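Side-chain contacts in protein (cytochrome C2) (Blastochloris viridis, PDB 1CO6), which carries electrons on a covalently bound heme and donates them to oxidized bacteriochlorophyll in the photophosphorylation pathway: residues Glu7-Gln12 against Ala82-Glu87; Lys52-Thr57 against Ala72-Thr77; Glu65-Pro70 against Gln88-Leu93. One frame throughout, in Å; residues are numbered along the deposited sequence.

Contact 1: Glu7-Gln12 against Ala82-Glu87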
loop_
_atom_site.group_PDB
_atom_site.type_symbol
_atom_site.label_atom_id
_atom_site.label_comp_id
_atom_site.label_asym_id
_atom_site.label_seq_id
_atom_site.Cartn_x
_atom_site.Cartn_y
_atom_site.Cartn_z
ATOM N N GLU A 7 0.556 1.632 12.712
ATOM C CA GLU A 7 1.262 2.890 12.488
ATOM C C GLU A 7 2.761 2.654 12.561
ATOM O O GLU A 7 3.495 3.225 11.728
ATOM C CB GLU A 7 0.828 4.017 13.419
ATOM C CG GLU A 7 1.487 5.370 13.062
ATOM C CD GLU A 7 0.894 6.548 13.742
ATOM O OE1 GLU A 7 0.073 6.497 14.633
ATOM O OE2 GLU A 7 1.321 7.630 13.287
ATOM N N GLN A 8 3.171 1.806 13.519
ATOM C CA GLN A 8 4.591 1.461 13.656
ATOM C C GLN A 8 5.096 0.603 12.507
ATOM O O GLN A 8 6.227 0.821 12.073
ATOM C CB GLN A 8 4.909 0.713 14.961
ATOM C CG GLN A 8 4.443 1.543 16.157
ATOM C CD GLN A 8 5.341 2.776 16.269
ATOM O OE1 GLN A 8 4.902 3.913 16.476
ATOM N NE2 GLN A 8 6.643 2.487 16.091
ATOM N N VAL A 9 4.309 -0.390 12.090
ATOM C CA VAL A 9 4.725 -1.222 10.948
ATOM C C VAL A 9 4.834 -0.290 9.723
ATOM O O VAL A 9 5.731 -0.500 8.885
ATOM C CB VAL A 9 3.745 -2.410 10.768
ATOM C CG1 VAL A 9 4.061 -3.214 9.519
ATOM C CG2 VAL A 9 3.637 -3.332 11.970
ATOM N N PHE A 10 3.975 0.723 9.600
ATOM C CA PHE A 10 3.969 1.669 8.482
ATOM C C PHE A 10 5.279 2.432 8.260
ATOM O O PHE A 10 5.573 2.943 7.171
ATOM C CB PHE A 10 2.807 2.666 8.514
ATOM C CG PHE A 10 2.531 3.278 7.145
ATOM C CD1 PHE A 10 3.027 4.553 6.844
ATOM C CD2 PHE A 10 1.870 2.523 6.173
ATOM C CE1 PHE A 10 2.783 5.127 5.594
ATOM C CE2 PHE A 10 1.638 3.086 4.909
ATOM C CZ PHE A 10 2.122 4.382 4.628
ATOM N N LYS A 11 6.088 2.515 9.321
ATOM C CA LYS A 11 7.390 3.213 9.262
ATOM C C LYS A 11 8.249 2.617 8.158
ATOM O O LYS A 11 8.938 3.414 7.491
ATOM C CB LYS A 11 8.064 3.242 10.628
ATOM C CG LYS A 11 7.604 4.447 11.460
ATOM C CD LYS A 11 7.564 4.150 12.941
ATOM C CE LYS A 11 8.936 3.979 13.555
ATOM N NZ LYS A 11 9.521 2.654 13.205
ATOM N N GLN A 12 8.182 1.332 7.909
ATOM C CA GLN A 12 8.977 0.735 6.805
ATOM C C GLN A 12 8.506 1.336 5.489
ATOM O O GLN A 12 9.319 1.785 4.661
ATOM C CB GLN A 12 9.066 -0.764 6.813
ATOM C CG GLN A 12 8.076 -1.650 7.466
ATOM C CD GLN A 12 8.486 -3.103 7.559
ATOM O OE1 GLN A 12 8.145 -3.852 8.503
ATOM N NE2 GLN A 12 9.209 -3.616 6.568
ATOM N N ALA A 82 11.445 -6.603 0.490
ATOM C CA ALA A 82 11.362 -8.022 0.845
ATOM C C ALA A 82 9.964 -8.475 1.221
ATOM O O ALA A 82 9.699 -9.664 0.964
ATOM C CB ALA A 82 12.326 -8.368 1.941
ATOM N N GLY A 83 9.150 -7.603 1.746
ATOM C CA GLY A 83 7.758 -7.926 2.134
ATOM C C GLY A 83 7.661 -8.018 3.669
ATOM O O GLY A 83 8.674 -7.917 4.397
ATOM N N VAL A 84 6.434 -8.141 4.122
ATOM C CA VAL A 84 6.126 -8.250 5.575
ATOM C C VAL A 84 5.568 -9.677 5.726
ATOM O O VAL A 84 4.495 -10.021 5.255
ATOM C CB VAL A 84 5.300 -7.098 6.105
ATOM C CG1 VAL A 84 5.029 -7.170 7.637
ATOM C CG2 VAL A 84 5.831 -5.694 5.785
ATOM N N LYS A 85 6.301 -10.560 6.349
ATOM C CA LYS A 85 5.938 -11.977 6.545
ATOM C C LYS A 85 5.004 -12.199 7.748
ATOM O O LYS A 85 4.042 -13.011 7.636
ATOM C CB LYS A 85 7.225 -12.749 6.826
ATOM C CG LYS A 85 8.111 -13.068 5.649
ATOM C CD LYS A 85 7.994 -12.121 4.477
ATOM C CE LYS A 85 8.833 -12.622 3.299
ATOM N NZ LYS A 85 9.475 -11.440 2.694
ATOM N N ASP A 86 5.309 -11.504 8.810
ATOM C CA ASP A 86 4.514 -11.616 10.055
ATOM C C ASP A 86 3.051 -11.256 9.826
ATOM O O ASP A 86 2.718 -10.118 9.443
ATOM C CB ASP A 86 5.268 -10.841 11.119
ATOM C CG ASP A 86 4.674 -11.030 12.496
ATOM O OD1 ASP A 86 3.508 -10.810 12.771
ATOM O OD2 ASP A 86 5.490 -11.500 13.285
ATOM N N GLU A 87 2.155 -12.165 10.096
ATOM C CA GLU A 87 0.709 -12.147 9.999
ATOM C C GLU A 87 -0.007 -11.080 10.810
ATOM O O GLU A 87 -0.957 -10.410 10.357
ATOM C CB GLU A 87 0.183 -13.522 10.407
ATOM C CG GLU A 87 -1.226 -13.796 10.854
ATOM C CD GLU A 87 -1.592 -15.266 10.941
ATOM O OE1 GLU A 87 -0.832 -16.233 10.929
ATOM O OE2 GLU A 87 -2.848 -15.392 10.997
#

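Contact 2: Lys52-Thr57 against Ala72-Thr77. With HEC (heme c), chain B.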
loop_
_atom_site.group_PDB
_atom_site.type_symbol
_atom_site.label_atom_id
_atom_site.label_comp_id
_atom_site.label_asym_id
_atom_site.label_seq_id
_atom_site.Cartn_x
_atom_site.Cartn_y
_atom_site.Cartn_z
ATOM N N LYS A 52 0.642 -1.398 -13.511
ATOM C CA LYS A 52 -0.436 -0.789 -14.266
ATOM C C LYS A 52 -1.324 -1.739 -15.048
ATOM O O LYS A 52 -2.535 -1.518 -15.078
ATOM C CB LYS A 52 0.246 0.137 -15.286
ATOM C CG LYS A 52 -0.449 1.337 -15.870
ATOM C CD LYS A 52 0.657 2.195 -16.508
ATOM C CE LYS A 52 1.597 1.531 -17.488
ATOM N NZ LYS A 52 3.016 2.000 -17.316
ATOM N N ASN A 53 -0.725 -2.713 -15.705
ATOM C CA ASN A 53 -1.462 -3.698 -16.525
ATOM C C ASN A 53 -1.811 -4.978 -15.785
ATOM O O ASN A 53 -2.377 -5.886 -16.419
ATOM C CB ASN A 53 -0.684 -4.027 -17.817
ATOM C CG ASN A 53 -0.424 -2.757 -18.630
ATOM O OD1 ASN A 53 -1.194 -1.794 -18.716
ATOM N ND2 ASN A 53 0.785 -2.692 -19.240
ATOM N N SER A 54 -1.572 -5.051 -14.479
ATOM C CA SER A 54 -1.826 -6.282 -13.718
ATOM C C SER A 54 -3.282 -6.662 -13.592
ATOM O O SER A 54 -3.507 -7.872 -13.324
ATOM C CB SER A 54 -1.229 -6.152 -12.316
ATOM O OG SER A 54 -1.980 -5.245 -11.483
ATOM N N GLY A 55 -4.164 -5.706 -13.656
ATOM C CA GLY A 55 -5.621 -5.980 -13.495
ATOM C C GLY A 55 -6.012 -6.209 -12.051
ATOM O O GLY A 55 -7.099 -6.749 -11.730
ATOM N N ILE A 56 -5.154 -5.808 -11.114
ATOM C CA ILE A 56 -5.482 -6.046 -9.710
ATOM C C ILE A 56 -6.375 -4.942 -9.146
ATOM O O ILE A 56 -6.293 -3.753 -9.451
ATOM C CB ILE A 56 -4.165 -6.112 -8.843
ATOM C CG1 ILE A 56 -3.488 -7.475 -8.995
ATOM C CG2 ILE A 56 -4.326 -5.725 -7.352
ATOM C CD1 ILE A 56 -2.072 -7.516 -8.352
ATOM N N THR A 57 -7.239 -5.432 -8.259
ATOM C CA THR A 57 -8.092 -4.532 -7.468
ATOM C C THR A 57 -7.582 -4.763 -6.031
ATOM O O THR A 57 -7.522 -5.949 -5.596
ATOM C CB THR A 57 -9.637 -4.772 -7.600
ATOM O OG1 THR A 57 -9.871 -4.524 -9.013
ATOM C CG2 THR A 57 -10.426 -3.834 -6.675
ATOM N N ALA A 72 6.598 -11.747 -6.047
ATOM C CA ALA A 72 5.873 -12.976 -6.387
ATOM C C ALA A 72 4.521 -12.653 -7.013
ATOM O O ALA A 72 4.037 -13.322 -7.947
ATOM C CB ALA A 72 5.737 -13.853 -5.145
ATOM N N LYS A 73 3.857 -11.610 -6.573
ATOM C CA LYS A 73 2.545 -11.190 -7.030
ATOM C C LYS A 73 2.510 -10.309 -8.279
ATOM O O LYS A 73 1.582 -10.290 -9.100
ATOM C CB LYS A 73 1.904 -10.366 -5.887
ATOM C CG LYS A 73 0.641 -10.963 -5.307
ATOM C CD LYS A 73 -0.554 -10.816 -6.252
ATOM C CE LYS A 73 -1.640 -11.776 -5.791
ATOM N NZ LYS A 73 -2.811 -11.716 -6.706
ATOM N N ILE A 74 3.537 -9.483 -8.366
ATOM C CA ILE A 74 3.672 -8.539 -9.471
ATOM C C ILE A 74 5.139 -8.576 -9.920
ATOM O O ILE A 74 5.942 -7.707 -9.585
ATOM C CB ILE A 74 3.189 -7.096 -9.104
ATOM C CG1 ILE A 74 1.755 -7.091 -8.587
ATOM C CG2 ILE A 74 3.359 -6.120 -10.312
ATOM C CD1 ILE A 74 1.143 -5.707 -8.283
ATOM N N PRO A 75 5.447 -9.631 -10.635
ATOM C CA PRO A 75 6.820 -9.810 -11.158
ATOM C C PRO A 75 7.291 -8.568 -11.888
ATOM O O PRO A 75 6.581 -7.994 -12.730
ATOM C CB PRO A 75 6.739 -11.064 -12.021
ATOM C CG PRO A 75 5.431 -11.707 -11.749
ATOM C CD PRO A 75 4.554 -10.749 -11.003
ATOM N N GLY A 76 8.484 -8.076 -11.657
ATOM C CA GLY A 76 8.920 -6.865 -12.410
ATOM C C GLY A 76 8.504 -5.572 -11.791
ATOM O O GLY A 76 8.773 -4.487 -12.345
ATOM N N THR A 77 7.832 -5.584 -10.649
ATOM C CA THR A 77 7.413 -4.327 -9.993
ATOM C C THR A 77 8.619 -3.489 -9.560
ATOM O O THR A 77 9.669 -4.050 -9.175
ATOM C CB THR A 77 6.450 -4.606 -8.767
ATOM O OG1 THR A 77 6.089 -3.284 -8.298
ATOM C CG2 THR A 77 7.030 -5.399 -7.591
HETATM FE FE HEC B . 5.194 0.208 -1.894
HETATM C CHA HEC B . 3.667 0.428 -4.863
HETATM C CHB HEC B . 2.246 -0.708 -0.404
HETATM C CHC HEC B . 6.848 -0.275 1.119
HETATM C CHD HEC B . 8.073 1.562 -3.249
HETATM N NA HEC B . 3.291 -0.064 -2.516
HETATM C C1A HEC B . 2.860 -0.066 -3.839
HETATM C C2A HEC B . 1.511 -0.554 -3.894
HETATM C C3A HEC B . 1.138 -0.875 -2.647
HETATM C C4A HEC B . 2.242 -0.594 -1.756
HETATM C CMA HEC B . -0.210 -1.463 -2.166
HETATM C CAA HEC B . 0.626 -0.589 -5.181
HETATM C CBA HEC B . 0.023 0.835 -5.360
HETATM C CGA HEC B . -0.938 1.053 -6.503
HETATM O O1A HEC B . -1.214 0.090 -7.199
HETATM O O2A HEC B . -1.350 2.235 -6.614
HETATM N NB HEC B . 4.663 -0.340 -0.048
HETATM C C1B HEC B . 3.358 -0.622 0.376
HETATM C C2B HEC B . 3.402 -0.929 1.784
HETATM C C3B HEC B . 4.671 -0.849 2.193
HETATM C C4B HEC B . 5.477 -0.456 1.078
HETATM C CMB HEC B . 2.127 -1.292 2.577
HETATM C CAB HEC B . 5.162 -1.072 3.664
HETATM C CBB HEC B . 5.138 -2.418 4.089
HETATM N NC HEC B . 7.078 0.566 -1.218
HETATM C C1C HEC B . 7.548 0.282 0.044
HETATM C C2C HEC B . 8.941 0.689 0.105
HETATM C C3C HEC B . 9.295 1.154 -1.098
HETATM C C4C HEC B . 8.128 1.122 -1.940
HETATM C CMC HEC B . 9.827 0.517 1.356
HETATM C CAC HEC B . 10.699 1.777 -1.487
HETATM C CBC HEC B . 11.880 1.032 -1.329
HETATM N ND HEC B . 5.735 0.907 -3.699
HETATM C C1D HEC B . 6.996 1.368 -4.080
HETATM C C2D HEC B . 6.975 1.609 -5.526
HETATM C C3D HEC B . 5.751 1.319 -5.968
HETATM C C4D HEC B . 4.975 0.856 -4.851
HETATM C CMD HEC B . 8.210 2.125 -6.308
HETATM C CAD HEC B . 5.234 1.329 -7.432
HETATM C CBD HEC B . 5.331 -0.105 -8.042
HETATM C CGD HEC B . 5.339 -0.125 -9.560
HETATM O O1D HEC B . 5.715 -1.260 -9.983
HETATM O O2D HEC B . 4.994 0.872 -10.240
#

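Contact 3: Glu65-Pro70 against Gln88-Leu93. With HEC (heme c), chain B.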
loop_
_atom_site.group_PDB
_atom_site.type_symbol
_atom_site.label_atom_id
_atom_site.label_comp_id
_atom_site.label_asym_id
_atom_site.label_seq_id
_atom_site.Cartn_x
_atom_site.Cartn_y
_atom_site.Cartn_z
ATOM N N GLU A 65 -1.689 -10.991 0.370
ATOM C CA GLU A 65 -0.784 -11.851 -0.419
ATOM C C GLU A 65 0.366 -11.053 -1.033
ATOM O O GLU A 65 1.540 -11.504 -1.096
ATOM C CB GLU A 65 -1.442 -12.670 -1.517
ATOM C CG GLU A 65 -2.685 -12.175 -2.192
ATOM C CD GLU A 65 -3.608 -13.197 -2.787
ATOM O OE1 GLU A 65 -4.518 -12.981 -3.570
ATOM O OE2 GLU A 65 -3.375 -14.359 -2.367
ATOM N N TYR A 66 0.083 -9.864 -1.532
ATOM C CA TYR A 66 1.099 -9.017 -2.147
ATOM C C TYR A 66 2.162 -8.614 -1.172
ATOM O O TYR A 66 3.358 -8.714 -1.419
ATOM C CB TYR A 66 0.446 -7.740 -2.728
ATOM C CG TYR A 66 1.363 -6.650 -3.197
ATOM C CD1 TYR A 66 1.575 -5.502 -2.419
ATOM C CD2 TYR A 66 2.038 -6.775 -4.432
ATOM C CE1 TYR A 66 2.406 -4.473 -2.860
ATOM C CE2 TYR A 66 2.876 -5.730 -4.899
ATOM C CZ TYR A 66 3.059 -4.619 -4.089
ATOM O OH TYR A 66 3.845 -3.618 -4.550
ATOM N N ILE A 67 1.743 -8.083 -0.037
ATOM C CA ILE A 67 2.705 -7.586 0.964
ATOM C C ILE A 67 3.640 -8.638 1.531
ATOM O O ILE A 67 4.791 -8.233 1.891
ATOM C CB ILE A 67 1.957 -6.652 1.957
ATOM C CG1 ILE A 67 2.782 -5.431 2.392
ATOM C CG2 ILE A 67 1.480 -7.532 3.163
ATOM C CD1 ILE A 67 3.305 -4.468 1.289
ATOM N N ARG A 68 3.299 -9.908 1.593
ATOM C CA ARG A 68 4.222 -10.929 2.059
ATOM C C ARG A 68 5.392 -11.077 1.067
ATOM O O ARG A 68 6.483 -11.422 1.539
ATOM C CB ARG A 68 3.550 -12.311 2.170
ATOM C CG ARG A 68 2.298 -12.404 3.021
ATOM C CD ARG A 68 2.490 -11.788 4.365
ATOM N NE ARG A 68 1.556 -12.200 5.412
ATOM C CZ ARG A 68 0.283 -11.762 5.407
ATOM N NH1 ARG A 68 -0.099 -10.943 4.427
ATOM N NH2 ARG A 68 -0.571 -12.138 6.359
ATOM N N ASP A 69 5.140 -10.852 -0.203
ATOM C CA ASP A 69 6.177 -11.014 -1.236
ATOM C C ASP A 69 5.768 -10.307 -2.538
ATOM O O ASP A 69 5.204 -10.962 -3.409
ATOM C CB ASP A 69 6.436 -12.494 -1.511
ATOM C CG ASP A 69 7.634 -12.741 -2.417
ATOM O OD1 ASP A 69 8.005 -13.941 -2.427
ATOM O OD2 ASP A 69 8.238 -11.866 -3.100
ATOM N N PRO A 70 6.064 -9.027 -2.607
ATOM C CA PRO A 70 5.649 -8.237 -3.744
ATOM C C PRO A 70 6.031 -8.789 -5.096
ATOM O O PRO A 70 5.115 -8.781 -5.980
ATOM C CB PRO A 70 6.162 -6.819 -3.427
ATOM C CG PRO A 70 6.432 -6.772 -1.953
ATOM C CD PRO A 70 6.708 -8.209 -1.558
ATOM N N GLN A 88 0.448 -10.960 12.040
ATOM C CA GLN A 88 -0.052 -9.977 12.988
ATOM C C GLN A 88 0.303 -8.575 12.469
ATOM O O GLN A 88 -0.552 -7.676 12.497
ATOM C CB GLN A 88 0.476 -10.249 14.408
ATOM C CG GLN A 88 -0.068 -9.297 15.462
ATOM C CD GLN A 88 -1.560 -9.242 15.599
ATOM O OE1 GLN A 88 -2.316 -8.271 15.366
ATOM N NE2 GLN A 88 -2.109 -10.374 15.983
ATOM N N LYS A 89 1.557 -8.418 12.011
ATOM C CA LYS A 89 1.988 -7.109 11.479
ATOM C C LYS A 89 1.132 -6.642 10.301
ATOM O O LYS A 89 0.751 -5.459 10.255
ATOM C CB LYS A 89 3.447 -7.135 11.030
ATOM C CG LYS A 89 4.364 -7.246 12.251
ATOM C CD LYS A 89 5.789 -6.958 11.765
ATOM C CE LYS A 89 6.705 -6.731 12.955
ATOM N NZ LYS A 89 6.949 -8.027 13.645
ATOM N N VAL A 90 0.846 -7.586 9.411
ATOM C CA VAL A 90 0.010 -7.333 8.212
ATOM C C VAL A 90 -1.376 -6.889 8.672
ATOM O O VAL A 90 -1.936 -5.894 8.204
ATOM C CB VAL A 90 0.070 -8.518 7.219
ATOM C CG1 VAL A 90 -0.964 -8.333 6.073
ATOM C CG2 VAL A 90 1.456 -8.740 6.619
ATOM N N SER A 91 -1.966 -7.660 9.582
ATOM C CA SER A 91 -3.292 -7.339 10.173
ATOM C C SER A 91 -3.260 -5.945 10.782
ATOM O O SER A 91 -4.184 -5.134 10.566
ATOM C CB SER A 91 -3.715 -8.434 11.153
ATOM O OG SER A 91 -3.836 -9.679 10.485
ATOM N N ASP A 92 -2.215 -5.557 11.491
ATOM C CA ASP A 92 -2.101 -4.211 12.104
ATOM C C ASP A 92 -1.983 -3.120 11.022
ATOM O O ASP A 92 -2.666 -2.093 11.071
ATOM C CB ASP A 92 -0.955 -4.127 13.118
ATOM C CG ASP A 92 -1.308 -4.978 14.356
ATOM O OD1 ASP A 92 -2.470 -5.244 14.638
ATOM O OD2 ASP A 92 -0.339 -5.400 14.997
ATOM N N LEU A 93 -1.090 -3.458 10.062
ATOM C CA LEU A 93 -0.864 -2.559 8.917
ATOM C C LEU A 93 -2.150 -2.209 8.186
ATOM O O LEU A 93 -2.402 -1.039 7.821
ATOM C CB LEU A 93 0.167 -3.332 8.050
ATOM C CG LEU A 93 0.494 -2.581 6.754
ATOM C CD1 LEU A 93 1.139 -1.247 7.134
ATOM C CD2 LEU A 93 1.408 -3.477 5.915
HETATM FE FE HEC B . 5.194 0.208 -1.894
HETATM C CHA HEC B . 3.667 0.428 -4.863
HETATM C CHB HEC B . 2.246 -0.708 -0.404
HETATM C CHC HEC B . 6.848 -0.275 1.119
HETATM C CHD HEC B . 8.073 1.562 -3.249
HETATM N NA HEC B . 3.291 -0.064 -2.516
HETATM C C1A HEC B . 2.860 -0.066 -3.839
HETATM C C2A HEC B . 1.511 -0.554 -3.894
HETATM C C3A HEC B . 1.138 -0.875 -2.647
HETATM C C4A HEC B . 2.242 -0.594 -1.756
HETATM C CMA HEC B . -0.210 -1.463 -2.166
HETATM C CAA HEC B . 0.626 -0.589 -5.181
HETATM C CBA HEC B . 0.023 0.835 -5.360
HETATM C CGA HEC B . -0.938 1.053 -6.503
HETATM O O1A HEC B . -1.214 0.090 -7.199
HETATM O O2A HEC B . -1.350 2.235 -6.614
HETATM N NB HEC B . 4.663 -0.340 -0.048
HETATM C C1B HEC B . 3.358 -0.622 0.376
HETATM C C2B HEC B . 3.402 -0.929 1.784
HETATM C C3B HEC B . 4.671 -0.849 2.193
HETATM C C4B HEC B . 5.477 -0.456 1.078
HETATM C CMB HEC B . 2.127 -1.292 2.577
HETATM C CAB HEC B . 5.162 -1.072 3.664
HETATM C CBB HEC B . 5.138 -2.418 4.089
HETATM N NC HEC B . 7.078 0.566 -1.218
HETATM C C1C HEC B . 7.548 0.282 0.044
HETATM C C2C HEC B . 8.941 0.689 0.105
HETATM C C3C HEC B . 9.295 1.154 -1.098
HETATM C C4C HEC B . 8.128 1.122 -1.940
HETATM C CMC HEC B . 9.827 0.517 1.356
HETATM C CAC HEC B . 10.699 1.777 -1.487
HETATM C CBC HEC B . 11.880 1.032 -1.329
HETATM N ND HEC B . 5.735 0.907 -3.699
HETATM C C1D HEC B . 6.996 1.368 -4.080
HETATM C C2D HEC B . 6.975 1.609 -5.526
HETATM C C3D HEC B . 5.751 1.319 -5.968
HETATM C C4D HEC B . 4.975 0.856 -4.851
HETATM C CMD HEC B . 8.210 2.125 -6.308
HETATM C CAD HEC B . 5.234 1.329 -7.432
HETATM C CBD HEC B . 5.331 -0.105 -8.042
HETATM C CGD HEC B . 5.339 -0.125 -9.560
HETATM O O1D HEC B . 5.715 -1.260 -9.983
HETATM O O2D HEC B . 4.994 0.872 -10.240
#

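Contact 1: Glu7-Gln12 against Ala82-Glu87
Val9, on helix 3-14, meets Val84 methyl to methyl, and the meeting is a loose one. Its CG1 lies 4.5 Å from CG1 of Val84, while the two CA atoms stand 9.0 Å apart, so the gap between helix and loop is bridged by side chains alone. The side chain of Val9 sets out toward the loop, and its CG1, trans to the backbone N (chi1 174°), is the methyl that reaches Val84. Lys89 of helix 87-98 touches both valines.

Phe10, next along the helix, turns to another side, packing on Leu93 and Tyr96 of helix 87-98. One turn beyond Val9, Gln12 again points at the loop. Beyond CG its chain is extended, and it brings the amide up to CG2 of Val84. That methyl sits well off the amide plane, at 4.0 Å from OE1 of Gln12 and equally far from its NE2, so neither polar end is preferred and the touch is purely van der Waals. Gln12 also leans on Phe81.

No hydrogen bond spans the two segments. Within the loop, Gly83 adopts a positive phi just before Val84, whose backbone is also bonded to Ile67, and Asp86, as N-cap, receives the backbone N of Lys89 at the start of helix 87-98. Gln12, beside the covalently attached Cys13, and Val84 both touch the heme, and the arrangement is that of the cytochrome c heme crevice, where the N-terminal helix and the loop after the Met79 ligand both contribute to the pocket wall.

Contact 2: Lys52-Thr57 against Ala72-Thr77
Ile56 and Ile74 make the apolar part of this contact, end against end: CD1 of Ile56 comes to 3.7 Å from CD1 of Ile74, and also lies 3.9 Å from CG1 of Ile74. Both chains are extended past CG1, and in each CG1 lies opposite the carbonyl carbon (chi1 -79° in Ile56, -55° in Ile74), so that the ethyl arms reach for each other and cross obliquely. Helix 60-68 adds to the packing, Val62 touching Ile56 and Tyr66 touching Ile74. Lys73 adds only its aliphatic part: a bend at its CB-CG bond brings CD to 4.2 Å from CD1 of Ile56, while NZ goes on to a long, weak ion pair with Glu65.

The hydroxyl of Ser54 lies near CD1 of Ile74, but its hydrogen bonds are made on its own side of the contact. OG closes an ST turn by accepting from N of Ile56 at 3.2 Å, and it also bonds Ser39 OG and Asn51 O, tying the loop to Ser39 and to helix 49-52. The backbone of Ile56 is itself bonded to Ser39, consistent with a well-held base for the isoleucine.

On the other segment the chain leaves helix 70-73 and folds into a type II beta turn from Ile74 to Thr77, with Gly76 at positive phi. In the cytochrome c fold this is the approach to the loop that supplies the methionine ligand, here Met79.

Polar contact with the heme comes from Thr77. Its OG1, set opposite the backbone N, donates to propionate oxygen O1D of the heme at 2.7 Å and also accepts from N of Met79, so one hydroxyl joins the propionate to the backbone of the axial ligand.

Contact 3: Glu65-Pro70 against Gln88-Leu93
Arg68 spreads its guanidinium over the methyls of Val90, whose CG2 stands 3.4 Å above the plane, over the centre of the group. CG1 of Val90 comes to 3.2 Å from NH1 of Arg68, a close approach. A bend about the CB-CG bond of Arg68 (chi2 -50°) folds the chain back so that its end reaches helix 87-98.

Deeper in, CG2 of Ile67 meets CG2 of Val90 at 3.7 Å, the two side chains sliding past each other in opposite directions. CG1 of Ile67 is 4.3 Å from CD2 of Leu93. CD1 of Ile67 rests on the heme, 3.6 Å from C2B. Tyr66, alongside on the same helix, puts CE1 at 3.8 Å from C3A of the heme, its ring inclined to the porphyrin and edge-to-face with Trp58.

No hydrogen bond crosses between the two segments; the helices are bonded just beyond, by Ser91 OG to Arg64 NH2. The contact therefore rests on dispersion and on burial of Ile67, Val90 and Leu93. The partly exposed Arg68 lies over Val90, farther from the heme than Ile67, so its charge probably bears little on the apolar lining there.

Contact 3 is the most deeply buried of the three, helix on helix, whereas contacts 1 and 2 are partly buried: contact 1 sets a loop on helix 3-14, and contact 2 sets a loop against the end of helix 70-73 and the turn after it. Contacts 1 and 3 meet directly: Val84 N probably bonds to Ile67 O at 2.8 Å. Contact 2 joins contact 3 through Tyr66, against which Lys73 and Ile74 pack. None has a hydrogen bond across its segments; each is van der Waals packing, with a polar group against a methyl (the Gln12 amide, the Ser54 hydroxyl, the Arg68 guanidinium). Contact 2 adds a hydrogen bond to a heme propionate, while contacts 1 and 3 touch the heme by packing.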